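Local coordinates for protein E3 homolog (Yaba-like disease virus, PDB 1SFU), which probably binds Z-form and double-stranded RNA to block host antiviral responses, its N-terminal Zalpha domain binding left-handed Z-DNA, at residues Lys45-Gln48 and Gln49-Leu53; Asp28-Ala32 and Ile33-Asn37. All coordinates share one frame; numbering follows the deposited sequence.

Contact 1 (Lys45-Gln48 and Gln49-Leu53); sequences KINQ and QLYKL. With nucleotides of chain A.
Asn47 and Tyr51 lie side by side, one turn apart, on the recognition helix of a winged helix-turn-helix Zalpha domain, helix 43-55. Their side chains point the same way, with the amide and ring planes 50° apart. Both reach the Z-DNA strand of chain A. The guanine of DG5 of chain A turns its C8 edge toward the ring face of Tyr51, a CH-pi contact, with C8 3.3 Å above the ring plane, over its centre. In the ring plane, at its edge, Tyr51 OH gives a hydrogen bond of 2.6 Å to OP1 of DC4 of chain A. Together these two contacts would limit the rotation of the ring. Trp69 meets it edge-to-face. Asn47 ND2 takes the next phosphate, donating to OP1 of DG5 of chain A at 2.6 Å. The backbone links the pair too: Tyr51 N bonds Asn47 O at 3.1 Å. On the side of the helix turned to the protein core, Ile46 and Leu50 also run side by side. Ile46 CG2 meets Leu50 CD1 at 3.7 Å, and Leu50 packs on Val17 of helix 11-22. Gln48 serves a third phosphate. Its chain is extended beyond CG (chi2 178°), which carries the amide out to the DNA. There Gln48 NE2 donates to OP1 of DC6 of chain A, 2.7 Å away with an angle of 166° at the hydrogen.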
ATOM      1  N   LYS C  45      -2.394 -11.819  -2.394  1.00 28.37           N
ATOM      2  CA  LYS C  45      -1.415 -12.850  -2.734  1.00 28.10           C
ATOM      3  C   LYS C  45      -1.186 -12.857  -4.243  1.00 24.76           C
ATOM      4  O   LYS C  45      -0.050 -12.933  -4.704  1.00 23.97           O
ATOM      5  CB  LYS C  45      -1.895 -14.235  -2.282  1.00 30.67           C
ATOM      6  CG  LYS C  45      -1.839 -14.479  -0.776  1.00 35.53           C
ATOM      7  CD  LYS C  45      -2.215 -15.926  -0.448  1.00 38.78           C
ATOM      8  CE  LYS C  45      -2.157 -16.213   1.049  1.00 41.39           C
ATOM      9  NZ  LYS C  45      -0.786 -16.022   1.603  1.00 43.95           N
ATOM     10  N   ILE C  46      -2.272 -12.775  -5.005  1.00 22.26           N
ATOM     11  CA  ILE C  46      -2.192 -12.761  -6.465  1.00 22.13           C
ATOM     12  C   ILE C  46      -1.313 -11.605  -6.961  1.00 21.18           C
ATOM     13  O   ILE C  46      -0.502 -11.784  -7.872  1.00 19.62           O
ATOM     14  CB  ILE C  46      -3.597 -12.627  -7.096  1.00 21.85           C
ATOM     15  CG1 ILE C  46      -4.427 -13.881  -6.815  1.00 23.41           C
ATOM     16  CG2 ILE C  46      -3.479 -12.388  -8.594  1.00 19.94           C
ATOM     17  CD1 ILE C  46      -3.881 -15.146  -7.456  1.00 25.57           C
ATOM     18  N   ASN C  47      -1.480 -10.424  -6.363  1.00 21.92           N
ATOM     19  CA  ASN C  47      -0.696  -9.244  -6.744  1.00 21.78           C
ATOM     20  C   ASN C  47       0.780  -9.387  -6.386  1.00 21.33           C
ATOM     21  O   ASN C  47       1.655  -8.993  -7.155  1.00 20.82           O
ATOM     22  CB  ASN C  47      -1.248  -7.977  -6.075  1.00 21.20           C
ATOM     23  CG  ASN C  47      -2.361  -7.328  -6.876  1.00 19.62           C
ATOM     24  OD1 ASN C  47      -2.341  -7.332  -8.111  1.00 16.05           O
ATOM     25  ND2 ASN C  47      -3.331  -6.744  -6.178  1.00 19.94           N
ATOM     26  N   GLN C  48       1.060  -9.937  -5.212  1.00 22.30           N
ATOM     27  CA  GLN C  48       2.445 -10.120  -4.802  1.00 22.90           C
ATOM     28  C   GLN C  48       3.202 -10.920  -5.863  1.00 24.02           C
ATOM     29  O   GLN C  48       4.368 -10.651  -6.132  1.00 22.56           O
ATOM     30  CB  GLN C  48       2.515 -10.850  -3.455  1.00 24.67           C
ATOM     31  CG  GLN C  48       2.063 -10.013  -2.267  1.00 26.45           C
ATOM     32  CD  GLN C  48       2.112 -10.797  -0.970  1.00 30.20           C
ATOM     33  OE1 GLN C  48       1.540 -11.879  -0.872  1.00 29.23           O
ATOM     34  NE2 GLN C  48       2.798 -10.253   0.033  1.00 28.38           N
ATOM     35  N   GLN C  49       2.532 -11.897  -6.466  1.00 21.87           N
ATOM     36  CA  GLN C  49       3.161 -12.718  -7.494  1.00 24.16           C
ATOM     37  C   GLN C  49       3.175 -12.054  -8.874  1.00 23.73           C
ATOM     38  O   GLN C  49       4.161 -12.155  -9.610  1.00 25.75           O
ATOM     39  CB  GLN C  49       2.469 -14.080  -7.573  1.00 25.74           C
ATOM     40  CG  GLN C  49       2.527 -14.858  -6.265  1.00 30.07           C
ATOM     41  CD  GLN C  49       3.890 -14.759  -5.587  1.00 31.49           C
ATOM     42  OE1 GLN C  49       4.925 -15.025  -6.195  1.00 33.65           O
ATOM     43  NE2 GLN C  49       3.889 -14.372  -4.316  1.00 34.47           N
ATOM     44  N   LEU C  50       2.087 -11.373  -9.223  1.00 21.55           N
ATOM     45  CA  LEU C  50       2.004 -10.698 -10.511  1.00 21.30           C
ATOM     46  C   LEU C  50       3.125  -9.683 -10.695  1.00 20.29           C
ATOM     47  O   LEU C  50       3.736  -9.621 -11.758  1.00 21.37           O
ATOM     48  CB  LEU C  50       0.652 -10.004 -10.670  1.00 16.72           C
ATOM     49  CG  LEU C  50      -0.532 -10.890 -11.050  1.00 18.97           C
ATOM     50  CD1 LEU C  50      -1.816 -10.075 -10.990  1.00 18.99           C
ATOM     51  CD2 LEU C  50      -0.325 -11.455 -12.447  1.00 17.09           C
ATOM     52  N   TYR C  51       3.406  -8.891  -9.665  1.00 20.56           N
ATOM     53  CA  TYR C  51       4.475  -7.907  -9.789  1.00 21.64           C
ATOM     54  C   TYR C  51       5.852  -8.562  -9.811  1.00 23.15           C
ATOM     55  O   TYR C  51       6.765  -8.056 -10.453  1.00 24.28           O
ATOM     56  CB  TYR C  51       4.379  -6.850  -8.681  1.00 18.82           C
ATOM     57  CG  TYR C  51       3.245  -5.877  -8.926  1.00 16.77           C
ATOM     58  CD1 TYR C  51       1.992  -6.059  -8.337  1.00 14.21           C
ATOM     59  CD2 TYR C  51       3.411  -4.811  -9.802  1.00 16.88           C
ATOM     60  CE1 TYR C  51       0.926  -5.188  -8.626  1.00 12.58           C
ATOM     61  CE2 TYR C  51       2.364  -3.941 -10.100  1.00 17.25           C
ATOM     62  CZ  TYR C  51       1.127  -4.130  -9.514  1.00 18.30           C
ATOM     63  OH  TYR C  51       0.098  -3.268  -9.836  1.00 15.42           O
ATOM     64  N   LYS C  52       6.000  -9.687  -9.120  1.00 26.84           N
ATOM     65  CA  LYS C  52       7.274 -10.410  -9.119  1.00 28.83           C
ATOM     66  C   LYS C  52       7.461 -11.009 -10.517  1.00 28.77           C
ATOM     67  O   LYS C  52       8.557 -11.009 -11.076  1.00 29.34           O
ATOM     68  CB  LYS C  52       7.259 -11.534  -8.077  1.00 31.10           C
ATOM     69  CG  LYS C  52       7.276 -11.076  -6.621  1.00 37.01           C
ATOM     70  CD  LYS C  52       6.999 -12.258  -5.678  1.00 20.04           C
ATOM     71  CE  LYS C  52       7.014 -11.861  -4.207  1.00 20.04           C
ATOM     72  NZ  LYS C  52       8.388 -11.548  -3.724  1.00 20.04           N
ATOM     73  N   LEU C  53       6.368 -11.502 -11.082  1.00 28.74           N
ATOM     74  CA  LEU C  53       6.395 -12.099 -12.402  1.00 28.29           C
ATOM     75  C   LEU C  53       6.728 -11.049 -13.465  1.00 28.52           C
ATOM     76  O   LEU C  53       7.378 -11.355 -14.468  1.00 28.25           O
ATOM     77  CB  LEU C  53       5.044 -12.744 -12.693  1.00 30.47           C
ATOM     78  CG  LEU C  53       4.932 -13.684 -13.889  1.00 33.01           C
ATOM     79  CD1 LEU C  53       5.878 -14.877 -13.721  1.00 32.97           C
ATOM     80  CD2 LEU C  53       3.487 -14.160 -13.995  1.00 35.70           C
TER
ATOM     81  P    DG A   5      -2.344  -5.610  -2.711  1.00 19.93           P
ATOM     82  OP1  DG A   5      -3.350  -6.009  -3.719  1.00 20.56           O
ATOM     83  OP2  DG A   5      -2.463  -6.098  -1.311  1.00 20.78           O
ATOM     84  O5'  DG A   5      -0.917  -6.041  -3.266  1.00 20.05           O
ATOM     85  C5'  DG A   5       0.260  -5.674  -2.555  1.00 22.69           C
ATOM     86  C4'  DG A   5       1.495  -6.065  -3.332  1.00 20.46           C
ATOM     87  O4'  DG A   5       1.476  -5.400  -4.614  1.00 16.31           O
ATOM     88  C3'  DG A   5       2.788  -5.629  -2.658  1.00 22.35           C
ATOM     89  O3'  DG A   5       3.370  -6.767  -2.017  1.00 25.34           O
ATOM     90  C2'  DG A   5       3.708  -5.319  -3.829  1.00 20.38           C
ATOM     91  C1'  DG A   5       2.778  -4.985  -4.985  1.00 18.60           C
ATOM     92  N9   DG A   5       2.699  -3.571  -5.346  1.00 18.98           N
ATOM     93  C8   DG A   5       2.899  -3.039  -6.596  1.00 18.85           C
ATOM     94  N7   DG A   5       2.713  -1.747  -6.640  1.00 19.15           N
ATOM     95  C5   DG A   5       2.380  -1.400  -5.338  1.00 17.56           C
ATOM     96  C6   DG A   5       2.055  -0.132  -4.784  1.00 19.96           C
ATOM     97  O6   DG A   5       1.980   0.964  -5.361  1.00 17.65           O
ATOM     98  N1   DG A   5       1.789  -0.222  -3.418  1.00 18.32           N
ATOM     99  C2   DG A   5       1.817  -1.384  -2.685  1.00 19.45           C
ATOM    100  N2   DG A   5       1.519  -1.261  -1.379  1.00 16.80           N
ATOM    101  N3   DG A   5       2.110  -2.576  -3.194  1.00 17.91           N
ATOM    102  C4   DG A   5       2.381  -2.508  -4.518  1.00 17.85           C
ATOM    103  P    DC A   4      -2.942  -2.773  -7.705  1.00 22.16           P
ATOM    104  OP1  DC A   4      -2.192  -3.598  -8.690  1.00 20.82           O
ATOM    105  OP2  DC A   4      -4.110  -3.352  -7.011  1.00 19.92           O
ATOM    106  O5'  DC A   4      -1.945  -2.197  -6.604  1.00 19.07           O
ATOM    107  C5'  DC A   4      -0.949  -3.015  -6.006  1.00 18.46           C
ATOM    108  C4'  DC A   4      -1.039  -2.928  -4.499  1.00 17.15           C
ATOM    109  O4'  DC A   4      -0.747  -1.575  -4.059  1.00 18.12           O
ATOM    110  C3'  DC A   4      -2.410  -3.280  -3.917  1.00 16.58           C
ATOM    111  O3'  DC A   4      -2.256  -4.010  -2.693  1.00 17.33           O
ATOM    112  C2'  DC A   4      -3.012  -1.925  -3.597  1.00 17.10           C
ATOM    113  C1'  DC A   4      -1.784  -1.133  -3.188  1.00 15.56           C
ATOM    114  N1   DC A   4      -1.939   0.318  -3.359  1.00 17.72           N
ATOM    115  C2   DC A   4      -2.223   1.092  -2.240  1.00 17.41           C
ATOM    116  O2   DC A   4      -2.328   0.529  -1.145  1.00 15.67           O
ATOM    117  N3   DC A   4      -2.381   2.433  -2.377  1.00 16.90           N
ATOM    118  C4   DC A   4      -2.264   2.997  -3.581  1.00 15.97           C
ATOM    119  N4   DC A   4      -2.433   4.330  -3.677  1.00 15.10           N
ATOM    120  C5   DC A   4      -1.969   2.228  -4.746  1.00 16.29           C
ATOM    121  C6   DC A   4      -1.815   0.902  -4.589  1.00 17.38           C
ATOM    122  P    DC A   6       3.809  -6.666  -0.475  1.00 28.24           P
ATOM    123  OP1  DC A   6       4.354  -7.995  -0.071  1.00 26.64           O
ATOM    124  OP2  DC A   6       2.682  -6.081   0.294  1.00 27.04           O
ATOM    125  O5'  DC A   6       4.995  -5.601  -0.502  1.00 25.67           O
ATOM    126  C5'  DC A   6       5.947  -5.535   0.559  1.00 26.31           C
ATOM    127  C4'  DC A   6       5.931  -4.163   1.194  1.00 24.92           C
ATOM    128  O4'  DC A   6       6.376  -3.175   0.235  1.00 23.08           O
ATOM    129  C3'  DC A   6       4.557  -3.692   1.684  1.00 25.23           C
ATOM    130  O3'  DC A   6       4.698  -2.971   2.909  1.00 28.66           O
ATOM    131  C2'  DC A   6       4.116  -2.726   0.604  1.00 22.87           C
ATOM    132  C1'  DC A   6       5.443  -2.110   0.202  1.00 21.65           C
ATOM    133  N1   DC A   6       5.453  -1.536  -1.147  1.00 20.35           N
ATOM    134  C2   DC A   6       5.250  -0.156  -1.288  1.00 16.34           C
ATOM    135  O2   DC A   6       5.099   0.533  -0.271  1.00 18.63           O
ATOM    136  N3   DC A   6       5.222   0.384  -2.521  1.00 16.96           N
ATOM    137  C4   DC A   6       5.387  -0.395  -3.593  1.00 16.69           C
ATOM    138  N4   DC A   6       5.326   0.179  -4.798  1.00 16.36           N
ATOM    139  C5   DC A   6       5.614  -1.801  -3.477  1.00 18.95           C
ATOM    140  C6   DC A   6       5.641  -2.323  -2.247  1.00 17.59           C
TER
HETATM  141  O   HOH W   1       1.566 -14.477  -1.869  1.00 37.75           O

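Contact 2 (Asp28-Ala32 and Ile33-Asn37); sequences DYTTA and ISLSN
Ala32 O takes the shortest hydrogen bond here, from Ser36 N at 2.7 Å. This is an early alpha-helical bond of helix 32-38. The preceding carbonyl is used in the same way: Leu35 N bonds Thr31 O at 3.0 Å. Thr31 is the N-cap residue. Its OG1 accepts from Ser34 N at 3.2 Å, a capping bond for an amide of the first turn. A chi1 of 66° turns Thr31 OG1 to the helix start, though the position of this atom, and with it the detail of the capping bond, is somewhat doubtful, since it crowds Ile33 CG2 in the model. Thr30 and Leu35 cross at about a right angle. The methyl CG2 of Thr30 rests on Leu35 CD1 at 3.9 Å. Thr30 OG1 lies 3.7 Å from Ser34 CB, so the residue before the cap touches two residues of the helix. Leu35 CG also comes to 3.4 Å from Thr31 O, close beside the backbone bond. Further along, Ser36 OG bonds Ile41 O in the turn after the helix. The short strand 29-30 pairs with strand 68-71 through Thr30 and Trp69, and Leu35 packs against Ile46 and Leu50 of helix 43-55.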
ATOM      1  N   ASP C  28      -5.018 -11.247 -25.392  1.00 38.47           N
ATOM      2  CA  ASP C  28      -5.900 -11.154 -24.240  1.00 36.72           C
ATOM      3  C   ASP C  28      -5.190 -10.660 -22.985  1.00 34.89           C
ATOM      4  O   ASP C  28      -3.965 -10.603 -22.939  1.00 33.98           O
ATOM      5  CB  ASP C  28      -6.547 -12.517 -23.983  1.00 39.06           C
ATOM      6  CG  ASP C  28      -7.689 -12.437 -22.990  1.00 43.51           C
ATOM      7  OD1 ASP C  28      -8.427 -11.426 -23.022  1.00 44.25           O
ATOM      8  OD2 ASP C  28      -7.857 -13.382 -22.187  1.00 46.82           O
ATOM      9  N   TYR C  29      -5.970 -10.286 -21.975  1.00 31.96           N
ATOM     10  CA  TYR C  29      -5.417  -9.809 -20.707  1.00 29.52           C
ATOM     11  C   TYR C  29      -6.315 -10.238 -19.562  1.00 27.12           C
ATOM     12  O   TYR C  29      -7.460 -10.631 -19.780  1.00 27.69           O
ATOM     13  CB  TYR C  29      -5.271  -8.278 -20.712  1.00 27.71           C
ATOM     14  CG  TYR C  29      -6.566  -7.494 -20.840  1.00 28.71           C
ATOM     15  CD1 TYR C  29      -7.391  -7.271 -19.730  1.00 29.92           C
ATOM     16  CD2 TYR C  29      -6.962  -6.961 -22.069  1.00 29.69           C
ATOM     17  CE1 TYR C  29      -8.576  -6.534 -19.846  1.00 28.57           C
ATOM     18  CE2 TYR C  29      -8.145  -6.226 -22.195  1.00 30.59           C
ATOM     19  CZ  TYR C  29      -8.942  -6.018 -21.081  1.00 31.16           C
ATOM     20  OH  TYR C  29     -10.098  -5.286 -21.205  1.00 31.97           O
ATOM     21  N   THR C  30      -5.793 -10.180 -18.346  1.00 25.43           N
ATOM     22  CA  THR C  30      -6.589 -10.549 -17.181  1.00 24.30           C
ATOM     23  C   THR C  30      -6.334  -9.531 -16.073  1.00 24.58           C
ATOM     24  O   THR C  30      -5.603  -8.561 -16.283  1.00 24.46           O
ATOM     25  CB  THR C  30      -6.253 -11.996 -16.701  1.00 23.28           C
ATOM     26  OG1 THR C  30      -7.209 -12.409 -15.715  1.00 23.06           O
ATOM     27  CG2 THR C  30      -4.866 -12.065 -16.108  1.00 22.95           C
ATOM     28  N   THR C  31      -6.948  -9.733 -14.911  1.00 23.50           N
ATOM     29  CA  THR C  31      -6.777  -8.817 -13.784  1.00 24.66           C
ATOM     30  C   THR C  31      -6.547  -9.623 -12.521  1.00 24.09           C
ATOM     31  O   THR C  31      -6.754 -10.837 -12.502  1.00 23.70           O
ATOM     32  CB  THR C  31      -8.023  -7.942 -13.563  1.00 25.41           C
ATOM     33  OG1 THR C  31      -9.125  -8.767 -13.160  1.00 27.46           O
ATOM     34  CG2 THR C  31      -8.392  -7.205 -14.844  1.00 26.87           C
ATOM     35  N   ALA C  32      -6.122  -8.950 -11.462  1.00 23.78           N
ATOM     36  CA  ALA C  32      -5.870  -9.640 -10.206  1.00 25.37           C
ATOM     37  C   ALA C  32      -7.176 -10.193  -9.650  1.00 27.12           C
ATOM     38  O   ALA C  32      -7.223 -11.327  -9.166  1.00 25.85           O
ATOM     39  CB  ALA C  32      -5.235  -8.692  -9.200  1.00 25.71           C
ATOM     40  N   ILE C  33      -8.235  -9.390  -9.720  1.00 27.28           N
ATOM     41  CA  ILE C  33      -9.529  -9.819  -9.205  1.00 29.86           C
ATOM     42  C   ILE C  33     -10.005 -11.091  -9.907  1.00 30.37           C
ATOM     43  O   ILE C  33     -10.511 -12.009  -9.261  1.00 30.81           O
ATOM     44  CB  ILE C  33     -10.596  -8.712  -9.363  1.00 29.92           C
ATOM     45  CG1 ILE C  33     -11.956  -9.243  -8.917  1.00 31.31           C
ATOM     46  CG2 ILE C  33     -10.662  -8.247 -10.801  1.00 29.75           C
ATOM     47  CD1 ILE C  33     -11.969  -9.745  -7.478  1.00 33.87           C
ATOM     48  N   SER C  34      -9.843 -11.148 -11.225  1.00 32.00           N
ATOM     49  CA  SER C  34     -10.257 -12.331 -11.968  1.00 33.05           C
ATOM     50  C   SER C  34      -9.425 -13.538 -11.547  1.00 33.26           C
ATOM     51  O   SER C  34      -9.965 -14.611 -11.260  1.00 33.43           O
ATOM     52  CB  SER C  34     -10.098 -12.105 -13.468  1.00 34.73           C
ATOM     53  OG  SER C  34     -10.448 -13.279 -14.179  1.00 37.57           O
ATOM     54  N   LEU C  35      -8.108 -13.359 -11.505  1.00 32.43           N
ATOM     55  CA  LEU C  35      -7.213 -14.436 -11.114  1.00 32.28           C
ATOM     56  C   LEU C  35      -7.516 -14.903  -9.699  1.00 32.28           C
ATOM     57  O   LEU C  35      -7.565 -16.103  -9.428  1.00 31.60           O
ATOM     58  CB  LEU C  35      -5.758 -13.976 -11.210  1.00 31.97           C
ATOM     59  CG  LEU C  35      -5.216 -13.832 -12.631  1.00 32.98           C
ATOM     60  CD1 LEU C  35      -3.807 -13.250 -12.584  1.00 20.04           C
ATOM     61  CD2 LEU C  35      -5.205 -15.196 -13.311  1.00 20.04           C
ATOM     62  N   SER C  36      -7.712 -13.951  -8.794  1.00 32.82           N
ATOM     63  CA  SER C  36      -8.026 -14.282  -7.409  1.00 35.22           C
ATOM     64  C   SER C  36      -9.289 -15.130  -7.365  1.00 36.84           C
ATOM     65  O   SER C  36      -9.409 -16.051  -6.559  1.00 37.12           O
ATOM     66  CB  SER C  36      -8.261 -13.008  -6.597  1.00 34.82           C
ATOM     67  OG  SER C  36      -8.910 -13.310  -5.374  1.00 36.15           O
ATOM     68  N   ASN C  37     -10.224 -14.804  -8.247  1.00 38.70           N
ATOM     69  CA  ASN C  37     -11.497 -15.501  -8.326  1.00 41.38           C
ATOM     70  C   ASN C  37     -11.354 -16.951  -8.797  1.00 42.97           C
ATOM     71  O   ASN C  37     -12.031 -17.844  -8.282  1.00 44.21           O
ATOM     72  CB  ASN C  37     -12.431 -14.723  -9.253  1.00 41.15           C
ATOM     73  CG  ASN C  37     -13.829 -15.293  -9.292  1.00 42.18           C
ATOM     74  OD1 ASN C  37     -14.336 -15.799  -8.296  1.00 20.04           O
ATOM     75  ND2 ASN C  37     -14.471 -15.192 -10.442  1.00 20.04           N
TER

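Overall arrangement
Contact 2 comes first in the chain and leads from strand 29-30 into helix 32-38. Contact 1 lies on helix 43-55, the next helix. The two helices form the helix-turn-helix of the domain, and the centres of the contacts are 12 Å apart. They touch directly. Ile46 CG2 meets Leu35 CB at 3.8 Å, Ile46 CG1 meets Ser36 CA at 3.7 Å, and Leu50 CD2 meets Leu35 CD1 at 3.9 Å. Nearer the DNA, Asn47 OD1 lies 3.4 Å from Ala32 CB. Contact 1 binds the Z-DNA itself, whereas the nearest atom of contact 2 stays about 6 Å from the nucleic acid.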